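Folylpolyglutamate synthase protein FOLC (Mycobacterium tuberculosis, PDB 2VOR) probably catalyses the magnesium- and ATP-dependent addition of L-glutamate to dihydropteroate, giving dihydrofolate, and to tetrahydrofolates, extending their polyglutamate tails. Local coordinates at residues H90-R95 with A164-D169; D83-A88 with L304-V309; F374-L379 with T444-D449; I350-N355 with G470-A475. One frame throughout, in Å; residues are numbered along the deposited sequence.

Interaction 1 (H90-R95 with A164-D169); sequences HRRTGR and ADAPVD
OD2 of Asp169 is gripped from two sources: the backbone N of Arg92 donates to it at 2.9 Å, and a water donates at 2.7 Å while giving its other hydrogen to His90 O. The site is the opening of a parallel strand pair in the central sheet of the P-loop-type Mur ligase middle domain, where strand 93-96 lines up beside strand 170-174. Asp169 stands just before its strand and holds Arg92 by two bonds, one from its side chain and one from its backbone. Its N returns a bond to Arg92 O at 2.8 Å, so carboxylate and main chain together lock one residue, and backbone bonds from Gly94 to Val170 and Val172 carry the pairing onward. The N-H of Arg92 points almost straight at OD2 (164°), on the anti side of the carboxylate and 34° out of its plane. Beside it, CB and CG of Arg91 lean on the same oxygen, whereas the guanidinium of Arg91 turns away to Leu89 O.

Arg92 CB and CG still rest beside Asp169 OD2, but the guanidinium lies away from that carboxylate. CG lies anti to the carbonyl carbon (chi1 -56°), and a bend further along the chain carries the guanidinium toward the turn at Pro167, whose preceding peptide is cis. NH2 makes a weak bond of 3.1 Å to Ala166 O, which lies at the guanidinium edge, while NH1 forms a salt bridge with Asp111. On the strand itself, Gly94 has no side chain to hold Val168 off, and CG1 of Val168 settles 3.6 Å from Gly94 N.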
loop_
_atom_site.group_PDB
_atom_site.type_symbol
_atom_site.label_atom_id
_atom_site.label_comp_id
_atom_site.label_asym_id
_atom_site.label_seq_id
_atom_site.Cartn_x
_atom_site.Cartn_y
_atom_site.Cartn_z
ATOM N N HIS A 90 9.818 16.047 -13.205
ATOM C CA HIS A 90 10.419 17.209 -12.561
ATOM C C HIS A 90 9.591 18.198 -11.696
ATOM O O HIS A 90 10.092 19.291 -11.313
ATOM C CB HIS A 90 11.190 17.973 -13.621
ATOM C CG HIS A 90 12.146 17.100 -14.333
ATOM N ND1 HIS A 90 13.201 16.493 -13.669
ATOM C CD2 HIS A 90 12.159 16.648 -15.617
ATOM C CE1 HIS A 90 13.837 15.722 -14.531
ATOM N NE2 HIS A 90 13.246 15.824 -15.718
ATOM N N ARG A 91 8.379 17.791 -11.335
ATOM C CA ARG A 91 7.578 18.473 -10.319
ATOM C C ARG A 91 7.855 17.940 -8.895
ATOM O O ARG A 91 8.120 16.754 -8.702
ATOM C CB ARG A 91 6.122 18.286 -10.668
ATOM C CG ARG A 91 5.607 19.301 -11.610
ATOM C CD ARG A 91 6.149 19.074 -13.009
ATOM N NE ARG A 91 5.344 19.791 -14.014
ATOM C CZ ARG A 91 5.577 19.716 -15.311
ATOM N NH1 ARG A 91 6.591 18.967 -15.742
ATOM N NH2 ARG A 91 4.800 20.339 -16.173
ATOM N N ARG A 92 7.828 18.811 -7.896
ATOM C CA ARG A 92 8.103 18.396 -6.523
ATOM C C ARG A 92 6.856 17.689 -5.981
ATOM O O ARG A 92 5.752 18.183 -6.122
ATOM C CB ARG A 92 8.356 19.553 -5.613
ATOM C CG ARG A 92 9.417 20.528 -5.912
ATOM C CD ARG A 92 9.676 21.398 -4.547
ATOM N NE ARG A 92 10.262 20.586 -3.460
ATOM C CZ ARG A 92 10.490 21.012 -2.222
ATOM N NH1 ARG A 92 11.052 20.202 -1.309
ATOM N NH2 ARG A 92 10.179 22.251 -1.894
ATOM N N THR A 93 7.041 16.498 -5.413
ATOM C CA THR A 93 5.910 15.707 -4.914
ATOM C C THR A 93 5.915 15.692 -3.395
ATOM O O THR A 93 6.958 15.676 -2.756
ATOM C CB THR A 93 5.966 14.270 -5.399
ATOM O OG1 THR A 93 7.215 13.693 -4.966
ATOM C CG2 THR A 93 5.908 14.234 -6.875
ATOM N N GLY A 94 4.723 15.635 -2.839
ATOM C CA GLY A 94 4.518 15.135 -1.474
ATOM C C GLY A 94 3.709 13.842 -1.641
ATOM O O GLY A 94 2.914 13.729 -2.516
ATOM N N ARG A 95 3.955 12.849 -0.797
ATOM C CA ARG A 95 3.271 11.598 -0.852
ATOM C C ARG A 95 2.971 11.107 0.560
ATOM O O ARG A 95 3.878 11.050 1.439
ATOM C CB ARG A 95 4.061 10.573 -1.632
ATOM C CG ARG A 95 3.574 9.189 -1.351
ATOM C CD ARG A 95 4.068 8.187 -2.300
ATOM N NE ARG A 95 5.568 8.086 -2.456
ATOM C CZ ARG A 95 6.444 7.715 -1.508
ATOM N NH1 ARG A 95 6.036 7.435 -0.300
ATOM N NH2 ARG A 95 7.758 7.608 -1.764
ATOM N N ALA A 164 2.334 21.811 2.502
ATOM C CA ALA A 164 2.305 23.289 2.388
ATOM C C ALA A 164 3.617 23.875 2.904
ATOM O O ALA A 164 4.071 24.871 2.363
ATOM C CB ALA A 164 1.096 23.891 3.145
ATOM N N ASP A 165 4.225 23.279 3.939
ATOM C CA ASP A 165 5.499 23.818 4.484
ATOM C C ASP A 165 6.622 23.624 3.495
ATOM O O ASP A 165 7.653 24.290 3.593
ATOM C CB ASP A 165 6.009 23.087 5.730
ATOM C CG ASP A 165 5.196 23.379 7.010
ATOM O OD1 ASP A 165 4.649 24.489 7.145
ATOM O OD2 ASP A 165 5.160 22.493 7.923
ATOM N N ALA A 166 6.496 22.633 2.619
ATOM C CA ALA A 166 7.697 22.198 1.872
ATOM C C ALA A 166 8.198 23.203 0.825
ATOM O O ALA A 166 9.415 23.473 0.796
ATOM C CB ALA A 166 7.573 20.823 1.277
ATOM N N PRO A 167 7.326 23.716 -0.071
ATOM C CA PRO A 167 5.950 23.358 -0.408
ATOM C C PRO A 167 6.062 22.390 -1.576
ATOM O O PRO A 167 7.137 22.232 -2.101
ATOM C CB PRO A 167 5.385 24.698 -0.899
ATOM C CG PRO A 167 6.620 25.496 -1.394
ATOM C CD PRO A 167 7.834 24.792 -0.957
ATOM N N VAL A 168 5.000 21.753 -2.031
ATOM C CA VAL A 168 5.157 20.734 -3.072
ATOM C C VAL A 168 4.406 21.256 -4.302
ATOM O O VAL A 168 3.699 22.281 -4.203
ATOM C CB VAL A 168 4.567 19.338 -2.641
ATOM C CG1 VAL A 168 5.219 18.847 -1.364
ATOM C CG2 VAL A 168 3.066 19.477 -2.423
ATOM N N ASP A 169 4.557 20.575 -5.463
ATOM C CA ASP A 169 3.797 20.978 -6.652
ATOM C C ASP A 169 2.574 20.117 -6.736
ATOM O O ASP A 169 1.561 20.550 -7.306
ATOM C CB ASP A 169 4.587 20.792 -7.981
ATOM C CG ASP A 169 5.718 21.806 -8.146
ATOM O OD1 ASP A 169 5.564 23.017 -7.818
ATOM O OD2 ASP A 169 6.774 21.406 -8.669
HETATM O O HOH W 1 9.038 22.078 -9.895
#

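Interaction 2 (D83-A88 with L304-V309); sequences DALVTA and LALASV
Helix 83-88, with Leu85 and Val86 on its contacting face, meets helix 304-309, with Ala305, Leu306 and Val309, at an axial separation of 9.8 Å and a signed crossing angle of -46°. The two run broadly in the same direction, and their backbones come nearest at Val86 and Val309. Leu85 does most of the filling. Its CG stands anti to the carbonyl carbon (chi1 -67°), and the extended chi2 of 168° carries CD1 across to the opposite helix, over the peptide that joins Ala305 to Leu306: CD1 is 3.8 Å from Ala305 O and 3.9 Å from Leu306 N. The same methyl also touches the Ala305 CB at 4.2 Å, and Leu306 turns its CD1 methyl in toward it.

One turn further along helix 304-309, a single branch of Val309 serves two partners. Its CG2 methyl meets Leu85 CB at 4.0 Å and Val86 CG2 at 3.9 Å, and so fits between two consecutive residues of the other helix. Earlier in helix 75-88, Val82 adds to this surface by touching both Ala305 and Val309, and Phe330 of helix 323-331 packs on Leu85 and Leu306.

Both helices also belong to the nucleotide site. Helix 75-88 follows the P-loop and begins with the ADP-binding residues Lys75, Thr76 and Ser77, while ADP-binding Asn301 lies one turn before Ala305. No hydrogen bond links the two segments; the buried contact consists of methyl and methylene groups meeting one another and a backbone peptide, so it depends on close fit and on exclusion of water, with no directional bond to fix its angle.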
loop_
_atom_site.group_PDB
_atom_site.type_symbol
_atom_site.label_atom_id
_atom_site.label_comp_id
_atom_site.label_asym_id
_atom_site.label_seq_id
_atom_site.Cartn_x
_atom_site.Cartn_y
_atom_site.Cartn_z
ATOM N N ASP A 83 4.279 8.848 -7.698
ATOM C CA ASP A 83 5.348 9.743 -7.186
ATOM C C ASP A 83 6.631 9.690 -8.022
ATOM O O ASP A 83 7.295 10.745 -8.277
ATOM C CB ASP A 83 5.674 9.318 -5.740
ATOM C CG ASP A 83 6.515 10.339 -5.012
ATOM O OD1 ASP A 83 7.090 11.177 -5.761
ATOM O OD2 ASP A 83 6.587 10.367 -3.731
ATOM N N ALA A 84 7.012 8.476 -8.428
ATOM C CA ALA A 84 8.194 8.342 -9.266
ATOM C C ALA A 84 8.048 9.006 -10.659
ATOM O O ALA A 84 8.988 9.576 -11.171
ATOM C CB ALA A 84 8.570 6.874 -9.438
ATOM N N LEU A 85 6.912 8.809 -11.300
ATOM C CA LEU A 85 6.586 9.402 -12.606
ATOM C C LEU A 85 6.452 10.881 -12.546
ATOM O O LEU A 85 6.971 11.542 -13.387
ATOM C CB LEU A 85 5.308 8.842 -13.135
ATOM C CG LEU A 85 5.377 7.391 -13.497
ATOM C CD1 LEU A 85 3.887 6.873 -13.738
ATOM C CD2 LEU A 85 6.238 7.211 -14.776
ATOM N N VAL A 86 5.818 11.444 -11.521
ATOM C CA VAL A 86 5.710 12.894 -11.435
ATOM C C VAL A 86 7.109 13.497 -11.120
ATOM O O VAL A 86 7.415 14.647 -11.521
ATOM C CB VAL A 86 4.675 13.336 -10.334
ATOM C CG1 VAL A 86 4.765 14.885 -10.028
ATOM C CG2 VAL A 86 3.271 12.908 -10.672
ATOM N N THR A 87 7.928 12.778 -10.355
ATOM C CA THR A 87 9.276 13.223 -10.060
ATOM C C THR A 87 10.167 13.202 -11.315
ATOM O O THR A 87 10.980 14.098 -11.507
ATOM C CB THR A 87 9.894 12.387 -8.915
ATOM O OG1 THR A 87 9.202 12.706 -7.715
ATOM C CG2 THR A 87 11.464 12.681 -8.709
ATOM N N ALA A 88 10.000 12.178 -12.154
ATOM C CA ALA A 88 10.681 12.058 -13.447
ATOM C C ALA A 88 10.213 13.153 -14.475
ATOM O O ALA A 88 10.890 13.433 -15.446
ATOM C CB ALA A 88 10.454 10.660 -14.015
ATOM N N LEU A 304 -1.839 1.563 -14.318
ATOM C CA LEU A 304 -2.727 2.447 -13.543
ATOM C C LEU A 304 -2.028 3.712 -13.129
ATOM O O LEU A 304 -2.596 4.771 -13.191
ATOM C CB LEU A 304 -3.324 1.749 -12.290
ATOM C CG LEU A 304 -4.637 2.247 -11.674
ATOM C CD1 LEU A 304 -5.777 2.283 -12.679
ATOM C CD2 LEU A 304 -5.040 1.391 -10.419
ATOM N N ALA A 305 -0.832 3.589 -12.617
ATOM C CA ALA A 305 -0.066 4.784 -12.181
ATOM C C ALA A 305 0.163 5.652 -13.402
ATOM O O ALA A 305 0.083 6.880 -13.345
ATOM C CB ALA A 305 1.288 4.354 -11.611
ATOM N N LEU A 306 0.506 5.034 -14.518
ATOM C CA LEU A 306 0.674 5.846 -15.762
ATOM C C LEU A 306 -0.593 6.616 -16.222
ATOM O O LEU A 306 -0.542 7.851 -16.410
ATOM C CB LEU A 306 1.208 4.991 -16.904
ATOM C CG LEU A 306 1.569 5.751 -18.183
ATOM C CD1 LEU A 306 2.708 6.742 -17.979
ATOM C CD2 LEU A 306 1.930 4.788 -19.274
ATOM N N ALA A 307 -1.714 5.907 -16.459
ATOM C CA ALA A 307 -2.987 6.584 -16.787
ATOM C C ALA A 307 -3.302 7.730 -15.799
ATOM O O ALA A 307 -3.800 8.769 -16.174
ATOM C CB ALA A 307 -4.081 5.598 -16.823
ATOM N N SER A 308 -2.948 7.589 -14.537
ATOM C CA SER A 308 -3.255 8.596 -13.531
ATOM C C SER A 308 -2.452 9.846 -13.687
ATOM O O SER A 308 -2.918 10.969 -13.453
ATOM C CB SER A 308 -2.910 8.008 -12.150
ATOM O OG SER A 308 -3.759 6.871 -11.938
ATOM N N VAL A 309 -1.191 9.643 -14.007
ATOM C CA VAL A 309 -0.313 10.754 -14.223
ATOM C C VAL A 309 -0.643 11.400 -15.595
ATOM O O VAL A 309 -0.533 12.613 -15.753
ATOM C CB VAL A 309 1.188 10.301 -14.082
ATOM C CG1 VAL A 309 2.095 11.321 -14.693
ATOM C CG2 VAL A 309 1.543 10.046 -12.636
#

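Interaction 3 (F374-L379 with T444-D449); sequences FLVGVL and TSLVDD
With CG anti to the backbone N (chi1 -174°), Phe374, which points from strand 374-379 toward helix 444-449, extends its ring to Leu446 and Val447. Two residues on, Val376 points the same way, and its chi1 of 179° sets CG1 anti to N and CG2 anti to the carbonyl carbon, so that both methyls can be used. The CG2 methyl lies 3.9 Å from Leu446 CB and 4.2 Å from Val447 CG1, so that one methyl touches two consecutive helix residues. CG1 reaches instead the end of the leucine, at 4.1 Å from Leu446 CD1; the side chains of Val376 and Leu446 run at about a right angle to each other.

Phe374 works at the far end of the same patch. Val447 CG1 comes to the ring edge, near the ring plane, 4.1 Å from CD2, and is therefore shared by Phe374 and Val376. Ring atom CE2 lies 3.9 Å from the backbone oxygen of Leu446. The contact is otherwise wholly apolar, and no hydrogen bond joins strand to helix. Ala443 and Ala450 of the same helix extend the surface under Val376 and Phe374 respectively.

The axes lie 8.6 Å apart and run nearly antiparallel, at 170°. That is the layout of a beta-alpha-beta crossover: helix 436-451 leads from edge strand 430-432 back over the sheet to strand 464-469, which pairs in parallel with 374-379, as expected of the alpha/beta glutamate ligase domain of Mur ligase relatives.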
loop_
_atom_site.group_PDB
_atom_site.type_symbol
_atom_site.label_atom_id
_atom_site.label_comp_id
_atom_site.label_asym_id
_atom_site.label_seq_id
_atom_site.Cartn_x
_atom_site.Cartn_y
_atom_site.Cartn_z
ATOM N N PHE A 374 12.116 -25.478 -3.630
ATOM C CA PHE A 374 11.673 -25.573 -2.228
ATOM C C PHE A 374 11.432 -24.238 -1.529
ATOM O O PHE A 374 12.327 -23.429 -1.416
ATOM C CB PHE A 374 12.680 -26.353 -1.391
ATOM C CG PHE A 374 12.221 -26.616 0.021
ATOM C CD1 PHE A 374 11.497 -27.767 0.325
ATOM C CD2 PHE A 374 12.512 -25.702 1.046
ATOM C CE1 PHE A 374 11.071 -28.029 1.630
ATOM C CE2 PHE A 374 12.065 -25.938 2.348
ATOM C CZ PHE A 374 11.358 -27.144 2.632
ATOM N N LEU A 375 10.237 -24.055 -0.992
ATOM C CA LEU A 375 9.903 -22.789 -0.340
ATOM C C LEU A 375 9.237 -22.913 1.036
ATOM O O LEU A 375 8.179 -23.537 1.166
ATOM C CB LEU A 375 8.989 -21.925 -1.235
ATOM C CG LEU A 375 9.439 -21.011 -2.366
ATOM C CD1 LEU A 375 8.179 -20.414 -2.844
ATOM C CD2 LEU A 375 10.376 -19.956 -1.852
ATOM N N VAL A 376 9.802 -22.219 2.019
ATOM C CA VAL A 376 9.209 -22.157 3.329
ATOM C C VAL A 376 8.565 -20.759 3.544
ATOM O O VAL A 376 9.156 -19.768 3.214
ATOM C CB VAL A 376 10.301 -22.390 4.416
ATOM C CG1 VAL A 376 9.690 -22.292 5.846
ATOM C CG2 VAL A 376 10.995 -23.729 4.199
ATOM N N GLY A 377 7.346 -20.707 4.072
ATOM C CA GLY A 377 6.703 -19.459 4.398
ATOM C C GLY A 377 6.861 -19.178 5.899
ATOM O O GLY A 377 6.738 -20.072 6.705
ATOM N N VAL A 378 7.126 -17.931 6.268
ATOM C CA VAL A 378 7.140 -17.513 7.643
ATOM C C VAL A 378 5.956 -16.600 7.678
ATOM O O VAL A 378 5.829 -15.726 6.819
ATOM C CB VAL A 378 8.465 -16.784 8.004
ATOM C CG1 VAL A 378 8.366 -16.022 9.357
ATOM C CG2 VAL A 378 9.623 -17.775 8.066
ATOM N N LEU A 379 5.031 -16.826 8.617
ATOM C CA LEU A 379 3.708 -16.217 8.533
ATOM C C LEU A 379 3.196 -15.556 9.827
ATOM O O LEU A 379 3.147 -16.194 10.856
ATOM C CB LEU A 379 2.704 -17.288 8.076
ATOM C CG LEU A 379 1.410 -16.765 7.489
ATOM C CD1 LEU A 379 1.658 -16.033 6.200
ATOM C CD2 LEU A 379 0.474 -17.962 7.247
ATOM N N THR A 444 15.092 -21.207 8.193
ATOM C CA THR A 444 16.407 -21.275 7.621
ATOM C C THR A 444 16.926 -22.728 7.640
ATOM O O THR A 444 17.489 -23.203 6.658
ATOM C CB THR A 444 17.351 -20.332 8.405
ATOM O OG1 THR A 444 17.182 -19.030 7.909
ATOM C CG2 THR A 444 18.823 -20.708 8.237
ATOM N N SER A 445 16.719 -23.435 8.752
ATOM C CA SER A 445 17.269 -24.753 8.872
ATOM C C SER A 445 16.425 -25.772 8.085
ATOM O O SER A 445 16.931 -26.779 7.671
ATOM C CB SER A 445 17.517 -25.164 10.351
ATOM O OG SER A 445 16.365 -25.014 11.150
ATOM N N LEU A 446 15.148 -25.465 7.854
ATOM C CA LEU A 446 14.345 -26.180 6.893
ATOM C C LEU A 446 14.912 -26.049 5.452
ATOM O O LEU A 446 14.976 -27.042 4.717
ATOM C CB LEU A 446 12.925 -25.661 6.960
ATOM C CG LEU A 446 12.118 -26.145 8.126
ATOM C CD1 LEU A 446 10.726 -25.592 7.971
ATOM C CD2 LEU A 446 12.086 -27.733 8.178
ATOM N N VAL A 447 15.330 -24.837 5.048
ATOM C CA VAL A 447 15.990 -24.653 3.733
ATOM C C VAL A 447 17.372 -25.283 3.704
ATOM O O VAL A 447 17.783 -25.726 2.648
ATOM C CB VAL A 447 16.047 -23.163 3.217
ATOM C CG1 VAL A 447 14.735 -22.697 2.699
ATOM C CG2 VAL A 447 16.457 -22.258 4.325
ATOM N N ASP A 448 18.077 -25.316 4.850
ATOM C CA ASP A 448 19.356 -26.086 5.006
ATOM C C ASP A 448 19.187 -27.572 4.780
ATOM O O ASP A 448 19.865 -28.157 3.949
ATOM C CB ASP A 448 19.976 -25.915 6.393
ATOM C CG ASP A 448 20.756 -24.611 6.522
ATOM O OD1 ASP A 448 20.771 -23.823 5.527
ATOM O OD2 ASP A 448 21.352 -24.367 7.602
ATOM N N ASP A 449 18.289 -28.175 5.558
ATOM C CA ASP A 449 17.901 -29.549 5.391
ATOM C C ASP A 449 17.473 -29.870 3.947
ATOM O O ASP A 449 17.843 -30.921 3.427
ATOM C CB ASP A 449 16.767 -29.907 6.359
ATOM C CG ASP A 449 17.181 -29.836 7.842
ATOM O OD1 ASP A 449 18.407 -29.795 8.176
ATOM O OD2 ASP A 449 16.246 -29.836 8.684
#

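Interaction 4 (I350-N355 with G470-A475); sequences IDAAHN and GSVVTA. With ACP (phosphomethylphosphonic acid adenylate ester), chain B.
Gly470 turns with a positive phi of 122°, a backbone shape suited to a residue without a CB, since the carbonyl O of Thr469 lies close by, and it does so directly against Ala353 and His354. Its N lies 3.1 Å from Ala353 O, and its O sits only 3.2 Å from His354 CB. The tight bend leads into Ser471, the N-cap of helix 472-481, whose OG accepts from Val473 N.

Across from this cap, the chain 350-355 forms a nucleotide-binding loop. The Asp351 carboxylate takes both ribose hydroxyls of the bound ATP analogue: O3' donates to OD1 at 2.8 Å and O2' to OD2 at 2.9 Å. OD2 also accepts from Ala353 N at 3.0 Å, an Asx turn that braces the carboxylate, and OD1 has a further donor in Leu339 N. His354 brings its ring to the other end of the ligand. With CG placed between the backbone N and the carbonyl carbon (chi1 55°), the ring lies alongside Val472, and NE2 makes weak bonds to O3G at 3.0 Å and O2G at 3.3 Å; the gamma phosphorus lies in the ring plane. Val472 CG2 crowds O3G at 3.2 Å. His354 and Asp200 are magnesium-binding residues of this enzyme; here ND1 makes a weak bond to Asp200 OD1.

Behind the ligand, Ala475 CB packs on Ile350 and Ala352. The two segments lie at the C-terminal ends of the neighbouring parallel strands 347-350 and 464-469, the first passing into helix 356-369 and the second into helix 472-481.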
loop_
_atom_site.group_PDB
_atom_site.type_symbol
_atom_site.label_atom_id
_atom_site.label_comp_id
_atom_site.label_asym_id
_atom_site.label_seq_id
_atom_site.Cartn_x
_atom_site.Cartn_y
_atom_site.Cartn_z
ATOM N N ILE A 350 10.488 -10.565 1.554
ATOM C CA ILE A 350 9.387 -10.112 2.454
ATOM C C ILE A 350 8.252 -9.684 1.534
ATOM O O ILE A 350 8.507 -9.108 0.476
ATOM C CB ILE A 350 9.812 -8.917 3.353
ATOM C CG1 ILE A 350 10.265 -7.723 2.505
ATOM C CG2 ILE A 350 10.959 -9.287 4.302
ATOM C CD1 ILE A 350 10.739 -6.502 3.323
ATOM N N ASP A 351 6.999 -9.996 1.874
ATOM C CA ASP A 351 5.867 -9.477 1.124
ATOM C C ASP A 351 4.705 -9.175 2.022
ATOM O O ASP A 351 4.403 -9.926 2.888
ATOM C CB ASP A 351 5.450 -10.387 -0.015
ATOM C CG ASP A 351 4.282 -9.776 -0.833
ATOM O OD1 ASP A 351 4.489 -8.890 -1.691
ATOM O OD2 ASP A 351 3.116 -10.157 -0.590
ATOM N N ALA A 352 4.050 -8.043 1.821
ATOM C CA ALA A 352 3.070 -7.543 2.780
ATOM C C ALA A 352 1.693 -8.136 2.549
ATOM O O ALA A 352 0.716 -7.556 3.012
ATOM C CB ALA A 352 3.005 -5.931 2.710
ATOM N N ALA A 353 1.592 -9.244 1.812
ATOM C CA ALA A 353 0.272 -9.864 1.448
ATOM C C ALA A 353 -0.578 -10.175 2.678
ATOM O O ALA A 353 -0.172 -10.922 3.530
ATOM C CB ALA A 353 0.471 -11.140 0.627
ATOM N N HIS A 354 -1.749 -9.574 2.785
ATOM C CA HIS A 354 -2.565 -9.752 3.970
ATOM C C HIS A 354 -4.041 -9.969 3.651
ATOM O O HIS A 354 -4.899 -9.763 4.486
ATOM C CB HIS A 354 -2.379 -8.616 4.969
ATOM C CG HIS A 354 -2.628 -7.243 4.425
ATOM N ND1 HIS A 354 -3.900 -6.714 4.262
ATOM C CD2 HIS A 354 -1.765 -6.247 4.099
ATOM C CE1 HIS A 354 -3.806 -5.473 3.818
ATOM N NE2 HIS A 354 -2.522 -5.179 3.683
ATOM N N ASN A 355 -4.336 -10.356 2.438
ATOM C CA ASN A 355 -5.721 -10.657 2.083
ATOM C C ASN A 355 -5.610 -11.733 1.026
ATOM O O ASN A 355 -4.499 -11.985 0.568
ATOM C CB ASN A 355 -6.463 -9.367 1.652
ATOM C CG ASN A 355 -6.033 -8.864 0.271
ATOM O OD1 ASN A 355 -5.105 -9.359 -0.313
ATOM N ND2 ASN A 355 -6.765 -7.960 -0.261
ATOM N N GLY A 470 2.032 -11.950 5.395
ATOM C CA GLY A 470 0.813 -12.155 6.201
ATOM C C GLY A 470 0.330 -10.794 6.690
ATOM O O GLY A 470 -0.868 -10.590 7.049
ATOM N N SER A 471 1.258 -9.844 6.694
ATOM C CA SER A 471 0.916 -8.591 7.269
ATOM C C SER A 471 1.973 -7.591 6.843
ATOM O O SER A 471 3.082 -7.980 6.539
ATOM C CB SER A 471 0.950 -8.811 8.775
ATOM O OG SER A 471 0.689 -7.632 9.448
ATOM N N VAL A 472 1.593 -6.314 6.786
ATOM C CA VAL A 472 2.468 -5.185 6.649
ATOM C C VAL A 472 3.408 -5.128 7.824
ATOM O O VAL A 472 4.598 -4.771 7.677
ATOM C CB VAL A 472 1.666 -3.893 6.721
ATOM C CG1 VAL A 472 2.594 -2.674 6.841
ATOM C CG2 VAL A 472 0.817 -3.784 5.509
ATOM N N VAL A 473 2.891 -5.454 8.999
ATOM C CA VAL A 473 3.724 -5.441 10.218
ATOM C C VAL A 473 4.761 -6.582 10.237
ATOM O O VAL A 473 5.867 -6.372 10.719
ATOM C CB VAL A 473 2.839 -5.496 11.489
ATOM C CG1 VAL A 473 3.666 -5.567 12.768
ATOM C CG2 VAL A 473 1.912 -4.296 11.502
ATOM N N THR A 474 4.423 -7.770 9.726
ATOM C CA THR A 474 5.393 -8.880 9.585
ATOM C C THR A 474 6.502 -8.586 8.576
ATOM O O THR A 474 7.673 -8.884 8.836
ATOM C CB THR A 474 4.751 -10.200 9.062
ATOM O OG1 THR A 474 3.499 -10.458 9.731
ATOM C CG2 THR A 474 5.688 -11.311 9.252
ATOM N N ALA A 475 6.144 -8.059 7.390
ATOM C CA ALA A 475 7.149 -7.645 6.439
ATOM C C ALA A 475 7.994 -6.451 6.960
ATOM O O ALA A 475 9.204 -6.400 6.776
ATOM C CB ALA A 475 6.463 -7.278 5.126
HETATM P PG ACP B . -1.312 -2.140 2.460
HETATM O O1G ACP B . -0.252 -0.783 1.906
HETATM O O2G ACP B . -2.204 -1.941 3.712
HETATM O O3G ACP B . -0.396 -3.326 2.550
HETATM P PB ACP B . -2.236 -1.553 -0.360
HETATM O O1B ACP B . -3.568 -1.447 -0.985
HETATM O O2B ACP B . -1.684 -0.204 -0.117
HETATM C C3B ACP B . -2.730 -2.161 1.312
HETATM P PA ACP B . 0.155 -2.294 -1.497
HETATM O O1A ACP B . 0.990 -2.422 -0.172
HETATM O O2A ACP B . 0.859 -2.289 -2.834
HETATM O O3A ACP B . -1.451 -2.604 -1.223
HETATM O "O5'" ACP B . 0.286 -4.011 -1.628
HETATM C "C5'" ACP B . -0.031 -4.998 -0.535
HETATM C "C4'" ACP B . 0.137 -6.436 -0.990
HETATM O "O4'" ACP B . -0.908 -6.580 -1.979
HETATM C "C3'" ACP B . 1.412 -6.578 -1.819
HETATM O "O3'" ACP B . 2.510 -7.038 -1.047
HETATM C "C2'" ACP B . 1.071 -7.614 -2.883
HETATM O "O2'" ACP B . 1.134 -8.943 -2.357
HETATM C "C1'" ACP B . -0.391 -7.362 -3.113
HETATM N N9 ACP B . -0.798 -6.491 -4.266
HETATM C C8 ACP B . -0.355 -5.238 -4.596
HETATM N N7 ACP B . -1.020 -4.785 -5.674
HETATM C C5 ACP B . -1.858 -5.774 -6.041
HETATM C C6 ACP B . -2.795 -5.898 -7.048
HETATM N N6 ACP B . -2.991 -4.918 -7.930
HETATM N N1 ACP B . -3.517 -7.028 -7.087
HETATM C C2 ACP B . -3.333 -8.033 -6.251
HETATM N N3 ACP B . -2.447 -7.958 -5.273
HETATM C C4 ACP B . -1.736 -6.838 -5.145
#

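The contacts form two pairs, one in the middle domain and one in the glutamate ligase domain, with the nucleotide between. Interactions 1 and 2 lie 14 Å apart between centres and share Asp83, which meets Thr93 OG1 through OD1 at 2.6 Å, a probable hydrogen bond, and forms a salt bridge from OD2 to Arg95 NE at 2.8 Å. The P-loop helix is thereby tied to the following strand. Interactions 3 and 4, with centres 17 Å apart, touch where Leu379 CD1 packs on Gly470 CA at 4.0 Å. Interaction 4 binds the ATP analogue directly; the Ala305 side chain in interaction 2 is about 11 Å away. Interactions 1 and 3 lie away from the annotated sites.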